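PDB 7CPX: lovastatin nonaketide synthase, polyketide synthase component from Aspergillus terreus, which builds the dihydromonacolin L nonaketide precursor of lovastatin from malonyl-CoA, using NADPH and S-adenosyl-L-methionine. Local coordinates for residues A[1002-1007]-A[1165-1170]; A[1015-1020]-A[1082-1087]; A[1204-1209]-A[1249-1254]. The protein carries 2 engineered substitutions. All blocks are in the same frame, centred on the assembly; numbering follows the deposited sequence.

All three contacts lie in the dehydratase domain, a double hotdog, with each pair of contact centres about 12 Å apart. Contact 2 is strand pairing within the N-terminal hotdog, contact 3 strand pairing within the C-terminal one, and contact 1 crosses between the halves. Strands 1016-1027 and 1196-1206 are neighbours, so contacts 2 and 3 are continuous: Leu1020 O and Leu1206 N, 2.9 Å apart, are a probable hydrogen bond. Met1003 of contact 1 packs on Leu1020 of contact 2 and on Ile1204 and Leu1206 of contact 3. The side chains of Leu1168 and Phe1251 each lie about 9 Å from that of Asp1174, the predicted proton donor; contact 2 lies away from the catalytic residues.

Contact 1. Residues A[1002-1007]-A[1165-1170]; sequences AMEAAL and PLLLHP
Leu1167 packs against Met1003 and Leu1007 while its backbone N is gripped by Glu1004, and in this way the central helix of the N-terminal hotdog (995-1012) meets the loop that leads into helix 1170-1184 of the C-terminal hotdog. The contact therefore bridges the two halves of the double-hotdog dehydratase domain. Of the residues involved, Leu1167 has the largest buried area, and Glu1004 follows. Leu1007 and Leu1167 reach toward each other tip to tip, with Leu1007 CD1 at 3.4 Å from Leu1167 CG. Met1003 touches the same leucine from one helical turn earlier: its CB lies 3.6 Å from Leu1167 CD1, and beyond CG the extended chain carries SD to 4.4 Å from Leu1168 CD1. Leu1167 also packs on Leu1020 and Leu1206, which places the cluster over the strands where the two hotdogs join. The chain of Glu1004 bends at chi2 (-65°), about the CB-CG bond, which swings the carboxylate across Leu1166 at about a right angle, Glu1004 CD coming within 3.7 Å of Leu1166 CG. OE1 has a weak hydrogen bond to His953 NE2. The other oxygen makes the single hydrogen bond between the two segments: Leu1167 N donates to Glu1004 OE2 over 2.7 Å, with an N-H...O angle of 157°, approaching nearly in line with the C-O bond.

Contact 2. Residues A[1015-1020]-A[1082-1087]; sequences KQVKLL and LALTIE
Lys1018 and Glu1087 meet at the outer end of an antiparallel strand pair, 1016-1027 with 1075-1087, in the sheet of the N-terminal hotdog. Their side chains cross obliquely: the lysine, bent at chi2 and chi3, lays CD 3.5 Å from Glu1087 CD, and its NZ reaches Glu1087 OE2 at 3.3 Å, a salt bridge whose hydrogen bond is weak. Glu1087 CG sits between the backbone N and the carbonyl carbon (chi1 63°); from there the extended chain runs alongside Gln1016, both pointing the same way, with carboxylate and amide planes 63° apart. Leu1019 and Thr1085 share this face, where both pack on Arg2015 of the second subunit. The opposite face is apolar. Val1017 CG1 touches two side chains of the partner strand, 3.5 Å from both Leu1084 CD2 and Ile1086 CG2. Farther along, Leu1020 and Leu1082 lie side by side, their CD2 atoms 3.4 Å apart. Helix 995-1012 packs against this face, touching Val1017, Leu1020 and Leu1084. A classic beta bulge, with Lys1018 and Leu1019 both facing Thr1085, shifts the register by one residue; Leu1019 N donates to Thr1085 O at 2.9 Å. Gln1016 and Glu1087 exchange a pair of backbone hydrogen bonds, each 2.8 Å between N and O. One face is thus aliphatic and packs into the domain core, while the other is mixed and carries the partly exposed ion pair, which probably adds only a modest, solvent-screened attraction to the backbone ladder.

Contact 3. Residues A[1204-1209]-A[1249-1254]; sequences ITLVPS and TLFQVE
Leu1206 overlaps the base of Phe1251: its CB lies 3.7 Å from Phe1251 CB, and CD1 approaches the root of the ring obliquely, 4.2 Å from Phe1251 CG. The phenylalanine's chi1 of 76° turns the ring away from strand 1204-1206 and onto Val1242 of the next strand. Strands 1204-1206 and 1251-1253 belong to the C-terminal hotdog sheet and run antiparallel; over these short segments the axes are 175° apart and 4.6 Å at closest approach. Ile1204 and Val1253 lie on the same face as Leu1206 and Phe1251, with CG2 atoms 4.2 Å apart. On the other face Thr1205 CB stands 4.1 Å from Gln1252 CG. These two residues also form the hydrogen-bonded pair, each N donating to the other's O over 2.9 Å. A further backbone bond joins Val1207 N to Leu1250 O; Val1207 occupies the N-cap position of helix 1208-1217. Leu1250 and Phe1251 both face Val1242, a classic beta bulge. Thr1205 OG1, Gln1252 OE1 and Glu1254 OE1 meet Arg1203; Thr1205 OG1 also donates to Ile1204 O, and Glu1254 OE2 accepts from Asp2018 N of the second subunit. One face thus contributes to the hydrophobic core; on the other, Arg1203 links several buried polar groups, its charge probably offset by Glu1254.

Contact 1. Residues A[1002-1007]-A[1165-1170]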
ATOM      1  N   ALA A1002       2.070  12.609  -8.880  1.00 81.55           N
ATOM      2  CA  ALA A1002       0.696  12.162  -9.077  1.00 81.55           C
ATOM      3  C   ALA A1002       0.409  11.911 -10.550  1.00 81.55           C
ATOM      4  O   ALA A1002      -0.252  10.928 -10.904  1.00 81.55           O
ATOM      5  CB  ALA A1002      -0.278  13.192  -8.509  1.00 81.55           C
ATOM      6  N   MET A1003       0.897  12.789 -11.427  1.00 84.70           N
ATOM      7  CA  MET A1003       0.628  12.623 -12.851  1.00 84.70           C
ATOM      8  C   MET A1003       1.353  11.407 -13.416  1.00 84.70           C
ATOM      9  O   MET A1003       0.804  10.681 -14.252  1.00 84.70           O
ATOM     10  CB  MET A1003       1.016  13.892 -13.607  1.00 84.70           C
ATOM     11  CG  MET A1003       0.147  15.082 -13.247  1.00 84.70           C
ATOM     12  SD  MET A1003       0.175  16.408 -14.462  1.00 84.70           S
ATOM     13  CE  MET A1003      -1.166  17.427 -13.849  1.00 84.70           C
ATOM     14  N   GLU A1004       2.585  11.161 -12.969  1.00 85.54           N
ATOM     15  CA  GLU A1004       3.296   9.964 -13.402  1.00 85.54           C
ATOM     16  C   GLU A1004       2.624   8.708 -12.867  1.00 85.54           C
ATOM     17  O   GLU A1004       2.577   7.680 -13.553  1.00 85.54           O
ATOM     18  CB  GLU A1004       4.752  10.029 -12.951  1.00 85.54           C
ATOM     19  CG  GLU A1004       5.556  11.113 -13.645  1.00 85.54           C
ATOM     20  CD  GLU A1004       5.708  10.863 -15.132  1.00 85.54           C
ATOM     21  OE1 GLU A1004       5.439   9.726 -15.574  1.00 85.54           O
ATOM     22  OE2 GLU A1004       6.091  11.802 -15.859  1.00 85.54           O
ATOM     23  N   ALA A1005       2.099   8.769 -11.643  1.00 81.48           N
ATOM     24  CA  ALA A1005       1.323   7.654 -11.119  1.00 81.48           C
ATOM     25  C   ALA A1005       0.090   7.411 -11.971  1.00 81.48           C
ATOM     26  O   ALA A1005      -0.277   6.261 -12.234  1.00 81.48           O
ATOM     27  CB  ALA A1005       0.924   7.928  -9.670  1.00 81.48           C
ATOM     28  N   ALA A1006      -0.569   8.484 -12.405  1.00 83.26           N
ATOM     29  CA  ALA A1006      -1.709   8.343 -13.302  1.00 83.26           C
ATOM     30  C   ALA A1006      -1.293   7.682 -14.608  1.00 83.26           C
ATOM     31  O   ALA A1006      -2.003   6.814 -15.130  1.00 83.26           O
ATOM     32  CB  ALA A1006      -2.333   9.712 -13.568  1.00 83.26           C
ATOM     33  N   LEU A1007      -0.145   8.086 -15.155  1.00 84.37           N
ATOM     34  CA  LEU A1007       0.356   7.459 -16.374  1.00 84.37           C
ATOM     35  C   LEU A1007       0.575   5.967 -16.169  1.00 84.37           C
ATOM     36  O   LEU A1007       0.177   5.146 -17.002  1.00 84.37           O
ATOM     37  CB  LEU A1007       1.665   8.115 -16.813  1.00 84.37           C
ATOM     38  CG  LEU A1007       1.652   9.534 -17.379  1.00 84.37           C
ATOM     39  CD1 LEU A1007       2.921   9.758 -18.186  1.00 84.37           C
ATOM     40  CD2 LEU A1007       0.425   9.791 -18.228  1.00 84.37           C
ATOM     41  N   PRO A1165      10.783  10.021 -21.441  1.00 96.00           N
ATOM     42  CA  PRO A1165      10.581  11.310 -20.777  1.00 96.00           C
ATOM     43  C   PRO A1165       9.383  11.293 -19.843  1.00 96.00           C
ATOM     44  O   PRO A1165       8.463  10.483 -19.978  1.00 96.00           O
ATOM     45  CB  PRO A1165      10.356  12.274 -21.947  1.00 96.00           C
ATOM     46  CG  PRO A1165       9.735  11.429 -22.995  1.00 96.00           C
ATOM     47  CD  PRO A1165      10.348  10.058 -22.850  1.00 96.00           C
ATOM     48  N   LEU A1166       9.411  12.210 -18.882  1.00 91.46           N
ATOM     49  CA  LEU A1166       8.296  12.411 -17.972  1.00 91.46           C
ATOM     50  C   LEU A1166       7.375  13.504 -18.501  1.00 91.46           C
ATOM     51  O   LEU A1166       7.741  14.295 -19.372  1.00 91.46           O
ATOM     52  CB  LEU A1166       8.795  12.782 -16.575  1.00 91.46           C
ATOM     53  CG  LEU A1166       9.249  11.622 -15.686  1.00 91.46           C
ATOM     54  CD1 LEU A1166      10.450  10.912 -16.285  1.00 91.46           C
ATOM     55  CD2 LEU A1166       9.562  12.122 -14.286  1.00 91.46           C
ATOM     56  N   LEU A1167       6.158  13.536 -17.956  1.00 88.39           N
ATOM     57  CA  LEU A1167       5.201  14.560 -18.356  1.00 88.39           C
ATOM     58  C   LEU A1167       5.754  15.952 -18.095  1.00 88.39           C
ATOM     59  O   LEU A1167       5.741  16.818 -18.977  1.00 88.39           O
ATOM     60  CB  LEU A1167       3.886  14.369 -17.603  1.00 88.39           C
ATOM     61  CG  LEU A1167       3.104  13.105 -17.941  1.00 88.39           C
ATOM     62  CD1 LEU A1167       1.906  12.968 -17.023  1.00 88.39           C
ATOM     63  CD2 LEU A1167       2.672  13.133 -19.395  1.00 88.39           C
ATOM     64  N   LEU A1168       6.250  16.182 -16.884  1.00 87.22           N
ATOM     65  CA  LEU A1168       6.737  17.487 -16.477  1.00 87.22           C
ATOM     66  C   LEU A1168       8.027  17.331 -15.694  1.00 87.22           C
ATOM     67  O   LEU A1168       8.157  16.425 -14.868  1.00 87.22           O
ATOM     68  CB  LEU A1168       5.710  18.222 -15.608  1.00 87.22           C
ATOM     69  CG  LEU A1168       4.521  18.863 -16.316  1.00 87.22           C
ATOM     70  CD1 LEU A1168       3.455  19.235 -15.302  1.00 87.22           C
ATOM     71  CD2 LEU A1168       4.963  20.089 -17.087  1.00 87.22           C
ATOM     72  N   HIS A1169       8.971  18.218 -15.960  1.00 88.08           N
ATOM     73  CA  HIS A1169      10.083  18.407 -15.049  1.00 88.08           C
ATOM     74  C   HIS A1169       9.586  19.263 -13.892  1.00 88.08           C
ATOM     75  O   HIS A1169       9.194  20.415 -14.115  1.00 88.08           O
ATOM     76  CB  HIS A1169      11.246  19.079 -15.764  1.00 88.08           C
ATOM     77  CG  HIS A1169      12.510  19.143 -14.962  1.00 88.08           C
ATOM     78  ND1 HIS A1169      12.535  19.033 -13.589  1.00 88.08           N
ATOM     79  CD2 HIS A1169      13.798  19.310 -15.347  1.00 88.08           C
ATOM     80  CE1 HIS A1169      13.781  19.131 -13.163  1.00 88.08           C
ATOM     81  NE2 HIS A1169      14.568  19.298 -14.210  1.00 88.08           N
ATOM     82  N   PRO A1170       9.568  18.751 -12.655  1.00 85.15           N
ATOM     83  CA  PRO A1170       9.006  19.533 -11.546  1.00 85.15           C
ATOM     84  C   PRO A1170       9.557  20.947 -11.475  1.00 85.15           C
ATOM     85  O   PRO A1170       8.914  21.841 -10.920  1.00 85.15           O
ATOM     86  CB  PRO A1170       9.395  18.710 -10.316  1.00 85.15           C
ATOM     87  CG  PRO A1170       9.419  17.315 -10.817  1.00 85.15           C
ATOM     88  CD  PRO A1170       9.949  17.395 -12.223  1.00 85.15           C
TER

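Contact 2. Residues A[1015-1020]-A[1082-1087]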
ATOM      1  N   LYS A1015      -4.335   1.884 -21.015  1.00 90.38           N
ATOM      2  CA  LYS A1015      -5.040   3.097 -21.394  1.00 90.38           C
ATOM      3  C   LYS A1015      -4.044   4.217 -21.650  1.00 90.38           C
ATOM      4  O   LYS A1015      -3.027   4.327 -20.958  1.00 90.38           O
ATOM      5  CB  LYS A1015      -6.020   3.524 -20.300  1.00 90.38           C
ATOM      6  CG  LYS A1015      -7.046   2.470 -19.926  1.00 90.38           C
ATOM      7  CD  LYS A1015      -7.951   2.130 -21.095  1.00 90.38           C
ATOM      8  CE  LYS A1015      -9.105   1.244 -20.662  1.00 90.38           C
ATOM      9  NZ  LYS A1015      -9.971   0.864 -21.809  1.00 90.38           N
ATOM     10  N   GLN A1016      -4.336   5.043 -22.651  1.00 92.67           N
ATOM     11  CA  GLN A1016      -3.578   6.259 -22.911  1.00 92.67           C
ATOM     12  C   GLN A1016      -4.394   7.442 -22.410  1.00 92.67           C
ATOM     13  O   GLN A1016      -5.547   7.621 -22.815  1.00 92.67           O
ATOM     14  CB  GLN A1016      -3.262   6.413 -24.397  1.00 92.67           C
ATOM     15  CG  GLN A1016      -2.497   7.688 -24.724  1.00 92.67           C
ATOM     16  CD  GLN A1016      -2.059   7.760 -26.172  1.00 92.67           C
ATOM     17  OE1 GLN A1016      -2.421   6.911 -26.985  1.00 92.67           O
ATOM     18  NE2 GLN A1016      -1.275   8.779 -26.502  1.00 92.67           N
ATOM     19  N   VAL A1017      -3.794   8.245 -21.536  1.00 87.92           N
ATOM     20  CA  VAL A1017      -4.493   9.368 -20.920  1.00 87.92           C
ATOM     21  C   VAL A1017      -4.541  10.515 -21.922  1.00 87.92           C
ATOM     22  O   VAL A1017      -3.517  11.125 -22.236  1.00 87.92           O
ATOM     23  CB  VAL A1017      -3.824   9.802 -19.610  1.00 87.92           C
ATOM     24  CG1 VAL A1017      -4.152   8.827 -18.506  1.00 87.92           C
ATOM     25  CG2 VAL A1017      -2.321   9.898 -19.778  1.00 87.92           C
ATOM     26  N   LYS A1018      -5.737  10.805 -22.435  1.00 91.00           N
ATOM     27  CA  LYS A1018      -5.907  11.985 -23.273  1.00 91.00           C
ATOM     28  C   LYS A1018      -5.787  13.259 -22.450  1.00 91.00           C
ATOM     29  O   LYS A1018      -5.284  14.274 -22.945  1.00 91.00           O
ATOM     30  CB  LYS A1018      -7.266  11.940 -23.973  1.00 91.00           C
ATOM     31  CG  LYS A1018      -7.555  10.651 -24.736  1.00 91.00           C
ATOM     32  CD  LYS A1018      -7.346  10.816 -26.232  1.00 91.00           C
ATOM     33  CE  LYS A1018      -5.889  11.072 -26.572  1.00 91.00           C
ATOM     34  NZ  LYS A1018      -5.674  11.151 -28.043  1.00 91.00           N
ATOM     35  N   LEU A1019      -6.238  13.218 -21.200  1.00 88.84           N
ATOM     36  CA  LEU A1019      -6.221  14.377 -20.321  1.00 88.84           C
ATOM     37  C   LEU A1019      -6.005  13.900 -18.892  1.00 88.84           C
ATOM     38  O   LEU A1019      -6.430  12.802 -18.529  1.00 88.84           O
ATOM     39  CB  LEU A1019      -7.526  15.169 -20.428  1.00 88.84           C
ATOM     40  CG  LEU A1019      -7.404  16.637 -20.827  1.00 88.84           C
ATOM     41  CD1 LEU A1019      -8.779  17.235 -21.045  1.00 88.84           C
ATOM     42  CD2 LEU A1019      -6.655  17.399 -19.761  1.00 88.84           C
ATOM     43  N   LEU A1020      -5.374  14.746 -18.072  1.00 84.32           N
ATOM     44  CA  LEU A1020      -4.987  14.356 -16.714  1.00 84.32           C
ATOM     45  C   LEU A1020      -5.232  15.539 -15.779  1.00 84.32           C
ATOM     46  O   LEU A1020      -4.389  16.428 -15.659  1.00 84.32           O
ATOM     47  CB  LEU A1020      -3.530  13.912 -16.696  1.00 84.32           C
ATOM     48  CG  LEU A1020      -3.028  13.082 -15.516  1.00 84.32           C
ATOM     49  CD1 LEU A1020      -1.584  12.688 -15.757  1.00 84.32           C
ATOM     50  CD2 LEU A1020      -3.159  13.840 -14.212  1.00 84.32           C
ATOM     51  N   LEU A1082      -7.182  12.375  -9.023  1.00 80.21           N
ATOM     52  CA  LEU A1082      -6.781  12.423 -10.420  1.00 80.21           C
ATOM     53  C   LEU A1082      -7.963  12.008 -11.280  1.00 80.21           C
ATOM     54  O   LEU A1082      -8.573  10.965 -11.037  1.00 80.21           O
ATOM     55  CB  LEU A1082      -5.590  11.503 -10.687  1.00 80.21           C
ATOM     56  CG  LEU A1082      -4.273  11.883 -10.015  1.00 80.21           C
ATOM     57  CD1 LEU A1082      -3.573  10.652  -9.481  1.00 80.21           C
ATOM     58  CD2 LEU A1082      -3.378  12.603 -11.000  1.00 80.21           C
ATOM     59  N   ALA A1083      -8.274  12.817 -12.282  1.00 81.70           N
ATOM     60  CA  ALA A1083      -9.329  12.527 -13.243  1.00 81.70           C
ATOM     61  C   ALA A1083      -8.670  12.365 -14.605  1.00 81.70           C
ATOM     62  O   ALA A1083      -8.228  13.345 -15.209  1.00 81.70           O
ATOM     63  CB  ALA A1083     -10.381  13.632 -13.262  1.00 81.70           C
ATOM     64  N   LEU A1084      -8.594  11.130 -15.076  1.00 84.83           N
ATOM     65  CA  LEU A1084      -7.941  10.806 -16.333  1.00 84.83           C
ATOM     66  C   LEU A1084      -9.005  10.589 -17.396  1.00 84.83           C
ATOM     67  O   LEU A1084      -9.873   9.723 -17.242  1.00 84.83           O
ATOM     68  CB  LEU A1084      -7.075   9.556 -16.193  1.00 84.83           C
ATOM     69  CG  LEU A1084      -5.795   9.608 -15.357  1.00 84.83           C
ATOM     70  CD1 LEU A1084      -6.036  10.224 -13.995  1.00 84.83           C
ATOM     71  CD2 LEU A1084      -5.249   8.200 -15.204  1.00 84.83           C
ATOM     72  N   THR A1085      -8.948  11.389 -18.456  1.00 89.24           N
ATOM     73  CA  THR A1085      -9.690  11.120 -19.679  1.00 89.24           C
ATOM     74  C   THR A1085      -8.797  10.260 -20.561  1.00 89.24           C
ATOM     75  O   THR A1085      -7.720  10.703 -20.975  1.00 89.24           O
ATOM     76  CB  THR A1085     -10.076  12.417 -20.386  1.00 89.24           C
ATOM     77  OG1 THR A1085     -10.857  13.231 -19.503  1.00 89.24           O
ATOM     78  CG2 THR A1085     -10.877  12.128 -21.649  1.00 89.24           C
ATOM     79  N   ILE A1086      -9.247   9.036 -20.846  1.00 90.05           N
ATOM     80  CA  ILE A1086      -8.385   7.979 -21.353  1.00 90.05           C
ATOM     81  C   ILE A1086      -8.961   7.396 -22.634  1.00 90.05           C
ATOM     82  O   ILE A1086     -10.132   7.585 -22.968  1.00 90.05           O
ATOM     83  CB  ILE A1086      -8.195   6.859 -20.309  1.00 90.05           C
ATOM     84  CG1 ILE A1086      -9.544   6.492 -19.683  1.00 90.05           C
ATOM     85  CG2 ILE A1086      -7.215   7.295 -19.247  1.00 90.05           C
ATOM     86  CD1 ILE A1086      -9.495   5.289 -18.774  1.00 90.05           C
ATOM     87  N   GLU A1087      -8.105   6.673 -23.350  1.00 94.77           N
ATOM     88  CA  GLU A1087      -8.487   5.901 -24.520  1.00 94.77           C
ATOM     89  C   GLU A1087      -7.770   4.559 -24.473  1.00 94.77           C
ATOM     90  O   GLU A1087      -6.804   4.371 -23.729  1.00 94.77           O
ATOM     91  CB  GLU A1087      -8.158   6.648 -25.821  1.00 94.77           C
ATOM     92  CG  GLU A1087      -6.677   6.912 -26.034  1.00 94.77           C
ATOM     93  CD  GLU A1087      -6.400   7.622 -27.344  1.00 94.77           C
ATOM     94  OE1 GLU A1087      -7.368   7.914 -28.079  1.00 94.77           O
ATOM     95  OE2 GLU A1087      -5.218   7.889 -27.640  1.00 94.77           O
TER

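Contact 3. Residues A[1204-1209]-A[1249-1254]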
ATOM      1  N   ILE A1204      -5.292  21.213 -11.132  1.00 82.58           N
ATOM      2  CA  ILE A1204      -4.355  21.160 -12.244  1.00 82.58           C
ATOM      3  C   ILE A1204      -4.996  20.374 -13.382  1.00 82.58           C
ATOM      4  O   ILE A1204      -5.897  19.566 -13.175  1.00 82.58           O
ATOM      5  CB  ILE A1204      -3.012  20.531 -11.827  1.00 82.58           C
ATOM      6  CG1 ILE A1204      -2.502  21.147 -10.527  1.00 82.58           C
ATOM      7  CG2 ILE A1204      -1.980  20.719 -12.920  1.00 82.58           C
ATOM      8  CD1 ILE A1204      -2.776  20.298  -9.310  1.00 82.58           C
ATOM      9  N   THR A1205      -4.526  20.613 -14.601  1.00 86.75           N
ATOM     10  CA  THR A1205      -5.019  19.835 -15.734  1.00 86.75           C
ATOM     11  C   THR A1205      -3.967  19.844 -16.826  1.00 86.75           C
ATOM     12  O   THR A1205      -3.658  20.903 -17.371  1.00 86.75           O
ATOM     13  CB  THR A1205      -6.336  20.395 -16.254  1.00 86.75           C
ATOM     14  OG1 THR A1205      -7.270  20.514 -15.174  1.00 86.75           O
ATOM     15  CG2 THR A1205      -6.905  19.470 -17.301  1.00 86.75           C
ATOM     16  N   LEU A1206      -3.447  18.671 -17.161  1.00 86.96           N
ATOM     17  CA  LEU A1206      -2.331  18.532 -18.080  1.00 86.96           C
ATOM     18  C   LEU A1206      -2.728  17.675 -19.273  1.00 86.96           C
ATOM     19  O   LEU A1206      -3.418  16.659 -19.127  1.00 86.96           O
ATOM     20  CB  LEU A1206      -1.127  17.918 -17.365  1.00 86.96           C
ATOM     21  CG  LEU A1206       0.125  17.700 -18.207  1.00 86.96           C
ATOM     22  CD1 LEU A1206       1.347  18.181 -17.456  1.00 86.96           C
ATOM     23  CD2 LEU A1206       0.275  16.239 -18.567  1.00 86.96           C
ATOM     24  N   VAL A1207      -2.288  18.099 -20.453  1.00 88.57           N
ATOM     25  CA  VAL A1207      -2.464  17.325 -21.676  1.00 88.57           C
ATOM     26  C   VAL A1207      -1.179  16.535 -21.890  1.00 88.57           C
ATOM     27  O   VAL A1207      -0.215  17.067 -22.459  1.00 88.57           O
ATOM     28  CB  VAL A1207      -2.779  18.227 -22.880  1.00 88.57           C
ATOM     29  CG1 VAL A1207      -2.991  17.389 -24.130  1.00 88.57           C
ATOM     30  CG2 VAL A1207      -4.005  19.078 -22.601  1.00 88.57           C
ATOM     31  N   PRO A1208      -1.116  15.275 -21.455  1.00 88.40           N
ATOM     32  CA  PRO A1208       0.167  14.557 -21.513  1.00 88.40           C
ATOM     33  C   PRO A1208       0.743  14.461 -22.913  1.00 88.40           C
ATOM     34  O   PRO A1208       1.966  14.533 -23.081  1.00 88.40           O
ATOM     35  CB  PRO A1208      -0.186  13.179 -20.940  1.00 88.40           C
ATOM     36  CG  PRO A1208      -1.639  13.036 -21.187  1.00 88.40           C
ATOM     37  CD  PRO A1208      -2.210  14.400 -21.006  1.00 88.40           C
ATOM     38  N   SER A1209      -0.107  14.302 -23.927  1.00 90.62           N
ATOM     39  CA  SER A1209       0.390  14.224 -25.295  1.00 90.62           C
ATOM     40  C   SER A1209       1.173  15.478 -25.658  1.00 90.62           C
ATOM     41  O   SER A1209       2.301  15.400 -26.157  1.00 90.62           O
ATOM     42  CB  SER A1209      -0.776  14.018 -26.261  1.00 90.62           C
ATOM     43  OG  SER A1209      -0.325  13.966 -27.602  1.00 90.62           O
ATOM     44  N   THR A1249      -2.577  24.580 -25.161  1.00 89.01           N
ATOM     45  CA  THR A1249      -2.370  24.529 -23.719  1.00 89.01           C
ATOM     46  C   THR A1249      -1.827  23.159 -23.332  1.00 89.01           C
ATOM     47  O   THR A1249      -2.551  22.159 -23.376  1.00 89.01           O
ATOM     48  CB  THR A1249      -3.671  24.826 -22.982  1.00 89.01           C
ATOM     49  OG1 THR A1249      -4.189  26.091 -23.413  1.00 89.01           O
ATOM     50  CG2 THR A1249      -3.434  24.866 -21.486  1.00 89.01           C
ATOM     51  N   LEU A1250      -0.550  23.113 -22.947  1.00 90.80           N
ATOM     52  CA  LEU A1250       0.023  21.880 -22.422  1.00 90.80           C
ATOM     53  C   LEU A1250      -0.624  21.516 -21.095  1.00 90.80           C
ATOM     54  O   LEU A1250      -1.076  20.383 -20.896  1.00 90.80           O
ATOM     55  CB  LEU A1250       1.532  22.037 -22.247  1.00 90.80           C
ATOM     56  CG  LEU A1250       2.301  22.691 -23.393  1.00 90.80           C
ATOM     57  CD1 LEU A1250       3.769  22.800 -23.036  1.00 90.80           C
ATOM     58  CD2 LEU A1250       2.121  21.909 -24.676  1.00 90.80           C
ATOM     59  N   PHE A1251      -0.675  22.472 -20.171  1.00 85.75           N
ATOM     60  CA  PHE A1251      -1.350  22.267 -18.901  1.00 85.75           C
ATOM     61  C   PHE A1251      -1.731  23.622 -18.327  1.00 85.75           C
ATOM     62  O   PHE A1251      -1.145  24.652 -18.665  1.00 85.75           O
ATOM     63  CB  PHE A1251      -0.477  21.483 -17.914  1.00 85.75           C
ATOM     64  CG  PHE A1251       0.630  22.292 -17.302  1.00 85.75           C
ATOM     65  CD1 PHE A1251       1.869  22.368 -17.909  1.00 85.75           C
ATOM     66  CD2 PHE A1251       0.432  22.966 -16.111  1.00 85.75           C
ATOM     67  CE1 PHE A1251       2.888  23.109 -17.345  1.00 85.75           C
ATOM     68  CE2 PHE A1251       1.444  23.708 -15.541  1.00 85.75           C
ATOM     69  CZ  PHE A1251       2.675  23.779 -16.158  1.00 85.75           C
ATOM     70  N   GLN A1252      -2.728  23.596 -17.450  1.00 86.11           N
ATOM     71  CA  GLN A1252      -3.227  24.778 -16.772  1.00 86.11           C
ATOM     72  C   GLN A1252      -3.423  24.462 -15.298  1.00 86.11           C
ATOM     73  O   GLN A1252      -3.456  23.299 -14.887  1.00 86.11           O
ATOM     74  CB  GLN A1252      -4.551  25.265 -17.377  1.00 86.11           C
ATOM     75  CG  GLN A1252      -5.701  24.275 -17.251  1.00 86.11           C
ATOM     76  CD  GLN A1252      -7.057  24.918 -17.465  1.00 86.11           C
ATOM     77  OE1 GLN A1252      -8.041  24.531 -16.837  1.00 86.11           O
ATOM     78  NE2 GLN A1252      -7.116  25.903 -18.353  1.00 86.11           N
ATOM     79  N   VAL A1253      -3.557  25.519 -14.507  1.00 83.48           N
ATOM     80  CA  VAL A1253      -3.812  25.409 -13.079  1.00 83.48           C
ATOM     81  C   VAL A1253      -4.955  26.346 -12.725  1.00 83.48           C
ATOM     82  O   VAL A1253      -5.107  27.414 -13.329  1.00 83.48           O
ATOM     83  CB  VAL A1253      -2.558  25.738 -12.245  1.00 83.48           C
ATOM     84  CG1 VAL A1253      -2.822  25.484 -10.782  1.00 83.48           C
ATOM     85  CG2 VAL A1253      -1.378  24.912 -12.718  1.00 83.48           C
ATOM     86  N   GLU A1254      -5.762  25.939 -11.751  1.00 88.28           N
ATOM     87  CA  GLU A1254      -6.916  26.701 -11.297  1.00 88.28           C
ATOM     88  C   GLU A1254      -6.895  26.738  -9.780  1.00 88.28           C
ATOM     89  O   GLU A1254      -6.944  25.687  -9.127  1.00 88.28           O
ATOM     90  CB  GLU A1254      -8.224  26.084 -11.798  1.00 88.28           C
ATOM     91  CG  GLU A1254      -9.471  26.773 -11.262  1.00 88.28           C
ATOM     92  CD  GLU A1254     -10.752  26.099 -11.704  1.00 88.28           C
ATOM     93  OE1 GLU A1254     -10.675  25.089 -12.436  1.00 88.28           O
ATOM     94  OE2 GLU A1254     -11.836  26.578 -11.316  1.00 88.28           O
TER